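Side-chain contacts in conserved hypothetical protein (PDB 1XFJ), which probably acts as a purine nucleoside phosphorylase of the YfiH/LACC1 family, splitting inosine and methylthioadenosine with phosphate and also deaminating adenosine: residues L39-G44 with A57-W62; G140-A145 with A215-E220. One frame throughout, in Å; residues are numbered along the deposited sequence.

Interaction 1 (L39-G44 with A57-W62); sequences LNVGRG and ARIARW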
loop_
_atom_site.group_PDB
_atom_site.type_symbol
_atom_site.label_atom_id
_atom_site.label_comp_id
_atom_site.label_asym_id
_atom_site.label_seq_id
_atom_site.Cartn_x
_atom_site.Cartn_y
_atom_site.Cartn_z
ATOM N N LEU A 39 -15.590 -4.444 2.762
ATOM C CA LEU A 39 -14.820 -3.492 1.955
ATOM C C LEU A 39 -13.731 -3.928 0.981
ATOM O O LEU A 39 -12.575 -3.514 1.099
ATOM C CB LEU A 39 -14.260 -2.413 2.882
ATOM C CG LEU A 39 -14.111 -1.015 2.277
ATOM C CD1 LEU A 39 -15.482 -0.468 1.895
ATOM C CD2 LEU A 39 -13.443 -0.099 3.293
ATOM N N ASN A 40 -14.120 -4.711 -0.017
ATOM C CA ASN A 40 -13.188 -5.181 -1.034
ATOM C C ASN A 40 -13.149 -4.211 -2.215
ATOM O O ASN A 40 -14.172 -3.961 -2.857
ATOM C CB ASN A 40 -13.611 -6.573 -1.512
ATOM C CG ASN A 40 -12.840 -7.030 -2.729
ATOM O OD1 ASN A 40 -11.635 -6.795 -2.838
ATOM N ND2 ASN A 40 -13.528 -7.703 -3.648
ATOM N N VAL A 41 -11.966 -3.676 -2.510
ATOM C CA VAL A 41 -11.820 -2.721 -3.607
ATOM C C VAL A 41 -11.150 -3.313 -4.849
ATOM O O VAL A 41 -10.882 -2.596 -5.817
ATOM C CB VAL A 41 -11.007 -1.477 -3.162
ATOM C CG1 VAL A 41 -11.723 -0.765 -2.020
ATOM C CG2 VAL A 41 -9.603 -1.889 -2.742
ATOM N N GLY A 42 -10.902 -4.621 -4.826
ATOM C CA GLY A 42 -10.253 -5.283 -5.947
ATOM C C GLY A 42 -11.059 -5.460 -7.223
ATOM O O GLY A 42 -11.867 -6.385 -7.341
ATOM N N ARG A 43 -10.836 -4.577 -8.193
ATOM C CA ARG A 43 -11.543 -4.665 -9.467
ATOM C C ARG A 43 -11.104 -5.902 -10.255
ATOM O O ARG A 43 -11.819 -6.373 -11.144
ATOM C CB ARG A 43 -11.286 -3.403 -10.296
ATOM C CG ARG A 43 -12.170 -2.229 -9.916
ATOM C CD ARG A 43 -11.795 -0.990 -10.705
ATOM N NE ARG A 43 -12.802 0.060 -10.590
ATOM C CZ ARG A 43 -12.680 1.268 -11.130
ATOM N NH1 ARG A 43 -11.588 1.578 -11.816
ATOM N NH2 ARG A 43 -13.656 2.159 -10.999
ATOM N N GLY A 44 -9.934 -6.430 -9.915
ATOM C CA GLY A 44 -9.425 -7.600 -10.608
ATOM C C GLY A 44 -9.748 -8.891 -9.881
ATOM O O GLY A 44 -9.316 -9.969 -10.296
ATOM N N ALA A 57 -16.765 3.524 -3.975
ATOM C CA ALA A 57 -17.524 4.761 -3.831
ATOM C C ALA A 57 -17.574 5.194 -2.368
ATOM O O ALA A 57 -17.483 6.383 -2.055
ATOM C CB ALA A 57 -18.932 4.575 -4.374
ATOM N N ARG A 58 -17.715 4.227 -1.468
ATOM C CA ARG A 58 -17.767 4.540 -0.045
ATOM C C ARG A 58 -16.465 5.180 0.406
ATOM O O ARG A 58 -16.466 6.144 1.176
ATOM C CB ARG A 58 -18.031 3.274 0.766
ATOM C CG ARG A 58 -19.383 2.674 0.459
ATOM C CD ARG A 58 -19.779 1.569 1.415
ATOM N NE ARG A 58 -21.193 1.264 1.220
ATOM C CZ ARG A 58 -21.971 0.652 2.106
ATOM N NH1 ARG A 58 -21.484 0.256 3.274
ATOM N NH2 ARG A 58 -23.251 0.463 1.827
ATOM N N ILE A 59 -15.356 4.637 -0.079
ATOM C CA ILE A 59 -14.045 5.161 0.271
ATOM C C ILE A 59 -13.877 6.560 -0.310
ATOM O O ILE A 59 -13.388 7.466 0.367
ATOM C CB ILE A 59 -12.929 4.227 -0.240
ATOM C CG1 ILE A 59 -12.916 2.949 0.603
ATOM C CG2 ILE A 59 -11.577 4.928 -0.176
ATOM C CD1 ILE A 59 -11.939 1.896 0.121
ATOM N N ALA A 60 -14.291 6.736 -1.560
ATOM C CA ALA A 60 -14.192 8.036 -2.209
ATOM C C ALA A 60 -15.005 9.056 -1.416
ATOM O O ALA A 60 -14.581 10.196 -1.238
ATOM C CB ALA A 60 -14.712 7.949 -3.643
ATOM N N ARG A 61 -16.172 8.639 -0.931
ATOM C CA ARG A 61 -17.031 9.529 -0.156
ATOM C C ARG A 61 -16.406 9.900 1.191
ATOM O O ARG A 61 -16.628 11.001 1.705
ATOM C CB ARG A 61 -18.401 8.883 0.072
ATOM C CG ARG A 61 -19.424 9.832 0.666
ATOM C CD ARG A 61 -19.740 10.959 -0.305
ATOM N NE ARG A 61 -20.616 11.970 0.281
ATOM C CZ ARG A 61 -20.265 12.779 1.276
ATOM N NH1 ARG A 61 -19.049 12.699 1.801
ATOM N NH2 ARG A 61 -21.131 13.668 1.748
ATOM N N TRP A 62 -15.633 8.982 1.763
ATOM C CA TRP A 62 -14.967 9.235 3.040
ATOM C C TRP A 62 -14.019 10.418 2.855
ATOM O O TRP A 62 -13.850 11.245 3.755
ATOM C CB TRP A 62 -14.163 8.007 3.475
ATOM C CG TRP A 62 -13.465 8.167 4.802
ATOM C CD1 TRP A 62 -13.992 7.934 6.040
ATOM C CD2 TRP A 62 -12.115 8.596 5.016
ATOM N NE1 TRP A 62 -13.053 8.188 7.013
ATOM C CE2 TRP A 62 -11.892 8.597 6.412
ATOM C CE3 TRP A 62 -11.072 8.982 4.165
ATOM C CZ2 TRP A 62 -10.667 8.968 6.976
ATOM C CZ3 TRP A 62 -9.851 9.353 4.727
ATOM C CH2 TRP A 62 -9.663 9.342 6.122
#
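Leu39 reaches Ile59 with one methyl branch: CD2 of Leu39 lies 4.0 Å from CD1 of Ile59 and 4.1 Å from its CG1, so this branch crosses the outer half of the isoleucine at a slant. The backbones stay well apart, with the CA atoms of Leu39 and Arg58 8.8 Å from each other, and side chains alone span the gap. Asn40 points away from residues 57-62 and braces its own loop, though it still touches Val52 earlier on the same helix. Its OD1 accepts the backbone N of Gly42 at 3.0 Å, the donor standing 60° out of the carbonyl plane, while the backbone N of Arg252 is a second donor to this oxygen. Val41 then points back at the helix. With CG1 anti to the carbonyl carbon (chi1 -61°), that methyl meets CD1 of Ile59 at 3.4 Å, closer than usual carbon-carbon contact, and the two side chains cross at about a right angle. Ile59 is extended at chi2 (175°), which carries CD1 out to meet both loop residues. Leu254 of strand 253-259 touches Val41 and Ile59, and Phe25 of strand 20-25 touches Ile59, placing this buried cluster between helix 49-62 and the five-stranded sheet. The loop's local signature is an Asx turn from Asn40 to Gly42, which follows Leu39 and carries Val41 at its middle; these two apolar residues pin the loop to the helix following it.

Interaction 2 (G140-A145 with A215-E220); sequences GVVQSA and ATAGVE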
loop_
_atom_site.group_PDB
_atom_site.type_symbol
_atom_site.label_atom_id
_atom_site.label_comp_id
_atom_site.label_asym_id
_atom_site.label_seq_id
_atom_site.Cartn_x
_atom_site.Cartn_y
_atom_site.Cartn_z
ATOM N N GLY A 140 12.790 -1.394 -6.286
ATOM C CA GLY A 140 12.868 0.055 -6.167
ATOM C C GLY A 140 11.610 0.893 -6.339
ATOM O O GLY A 140 11.699 2.067 -6.722
ATOM N N VAL A 141 10.441 0.332 -6.046
ATOM C CA VAL A 141 9.211 1.102 -6.195
ATOM C C VAL A 141 9.181 2.319 -5.268
ATOM O O VAL A 141 8.604 3.350 -5.614
ATOM C CB VAL A 141 7.945 0.245 -5.936
ATOM C CG1 VAL A 141 7.853 -0.158 -4.472
ATOM C CG2 VAL A 141 6.705 1.020 -6.365
ATOM N N VAL A 142 9.797 2.208 -4.094
ATOM C CA VAL A 142 9.816 3.335 -3.165
ATOM C C VAL A 142 10.634 4.489 -3.745
ATOM O O VAL A 142 10.168 5.625 -3.792
ATOM C CB VAL A 142 10.401 2.941 -1.789
ATOM C CG1 VAL A 142 10.488 4.174 -0.886
ATOM C CG2 VAL A 142 9.524 1.885 -1.135
ATOM N N GLN A 143 11.850 4.195 -4.195
ATOM C CA GLN A 143 12.697 5.230 -4.774
ATOM C C GLN A 143 12.016 5.814 -6.011
ATOM O O GLN A 143 12.115 7.011 -6.274
ATOM C CB GLN A 143 14.063 4.652 -5.155
ATOM C CG GLN A 143 15.056 5.666 -5.728
ATOM C CD GLN A 143 15.483 6.731 -4.723
ATOM O OE1 GLN A 143 15.019 7.876 -4.767
ATOM N NE2 GLN A 143 16.369 6.354 -3.807
ATOM N N SER A 144 11.317 4.967 -6.763
ATOM C CA SER A 144 10.630 5.422 -7.969
ATOM C C SER A 144 9.533 6.432 -7.650
ATOM O O SER A 144 9.405 7.462 -8.321
ATOM C CB SER A 144 10.022 4.238 -8.720
ATOM O OG SER A 144 9.303 4.694 -9.856
ATOM N N ALA A 145 8.746 6.133 -6.619
ATOM C CA ALA A 145 7.665 7.017 -6.207
ATOM C C ALA A 145 8.245 8.350 -5.744
ATOM O O ALA A 145 7.707 9.414 -6.056
ATOM C CB ALA A 145 6.857 6.374 -5.089
ATOM N N ALA A 215 14.238 5.239 3.835
ATOM C CA ALA A 215 15.427 5.892 4.370
ATOM C C ALA A 215 16.485 6.066 3.291
ATOM O O ALA A 215 17.122 7.118 3.197
ATOM C CB ALA A 215 15.994 5.076 5.521
ATOM N N THR A 216 16.675 5.033 2.479
ATOM C CA THR A 216 17.667 5.089 1.413
ATOM C C THR A 216 17.255 6.089 0.336
ATOM O O THR A 216 18.106 6.643 -0.367
ATOM C CB THR A 216 17.881 3.694 0.785
ATOM O OG1 THR A 216 18.317 2.783 1.801
ATOM C CG2 THR A 216 18.941 3.754 -0.309
ATOM N N ALA A 217 15.949 6.335 0.225
ATOM C CA ALA A 217 15.425 7.278 -0.759
ATOM C C ALA A 217 15.440 8.716 -0.233
ATOM O O ALA A 217 14.950 9.632 -0.892
ATOM C CB ALA A 217 14.002 6.887 -1.154
ATOM N N GLY A 218 15.997 8.909 0.958
ATOM C CA GLY A 218 16.065 10.242 1.530
ATOM C C GLY A 218 14.883 10.654 2.391
ATOM O O GLY A 218 14.811 11.798 2.840
ATOM N N VAL A 219 13.955 9.732 2.627
ATOM C CA VAL A 219 12.779 10.022 3.448
ATOM C C VAL A 219 13.159 9.859 4.914
ATOM O O VAL A 219 13.304 8.740 5.413
ATOM C CB VAL A 219 11.612 9.076 3.091
ATOM C CG1 VAL A 219 10.387 9.405 3.935
ATOM C CG2 VAL A 219 11.285 9.206 1.610
ATOM N N GLU A 220 13.306 10.991 5.599
ATOM C CA GLU A 220 13.728 11.016 6.994
ATOM C C GLU A 220 12.629 10.872 8.043
ATOM O O GLU A 220 12.907 10.508 9.185
ATOM C CB GLU A 220 14.523 12.298 7.250
ATOM C CG GLU A 220 15.716 12.464 6.312
ATOM C CD GLU A 220 16.519 13.721 6.587
ATOM O OE1 GLU A 220 16.999 13.879 7.729
ATOM O OE2 GLU A 220 16.675 14.547 5.660
#
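Ala217 and Gln143 make the closest approach between the two segments, their CA atoms only 5.3 Å apart. The methyl of Ala217 points toward helix 141-151, and most of the surface buried on its side of the contact belongs to this one residue. Over it lies the terminal amide group of the partly exposed Gln143, whose CD is 3.9 Å from CB of Ala217 and 4.0 Å from its CA. The chain reaches there by leaving the backbone with CG anti to N (chi1 -178°) and then bending at chi2 (65°), which folds the amide back across the alanine. As the amide is probably turned over in the model, its oxygen and nitrogen cannot be told apart with confidence, and the contact is best read from its carbon.

On the inner side, CG1 of the buried Val142 approaches CB of Ala217 at 4.4 Å, a looser apolar contact. Val142 also touches Arg213 and Leu214 of helix 206-216, while Ala217 reaches Val146, one turn further along its partner helix.

Ala217 sits where helix 206-216 ends in a Schellman motif, with Gly218 at positive phi (90°) and its N bonded to Ala215 O at 3.1 Å. From this C-terminal turn the chain passes through Val219, itself packed on Val146 and Leu214, into edge strand 221-224 of the six-stranded sheet.

The outer side is much sparser. Thr216 is exposed and adds little to the contact; its OG1 turns back to Asp212 O within its own helix.

Overall arrangement
Interactions 1 and 2 lie on opposite sides of the chain's centre, with their own centres 27 Å apart and nearest atoms about 17 Å apart, and they share no helix or strand. The 39-44/57-62 contact is wholly buried and joins a loop to the helix that follows it, beside the five-stranded sheet; the 140-145/215-220 contact is partly buried and joins helix 141-151 to the C-terminal turn of helix 206-216, far away in sequence, near the six-stranded sheet. Neither pair of segments is hydrogen-bonded to the other. Branched aliphatic side chains bridge widely spaced backbones in interaction 1, whereas in interaction 2 the backbones come close at a small residue and a glutamine forms the outer margin.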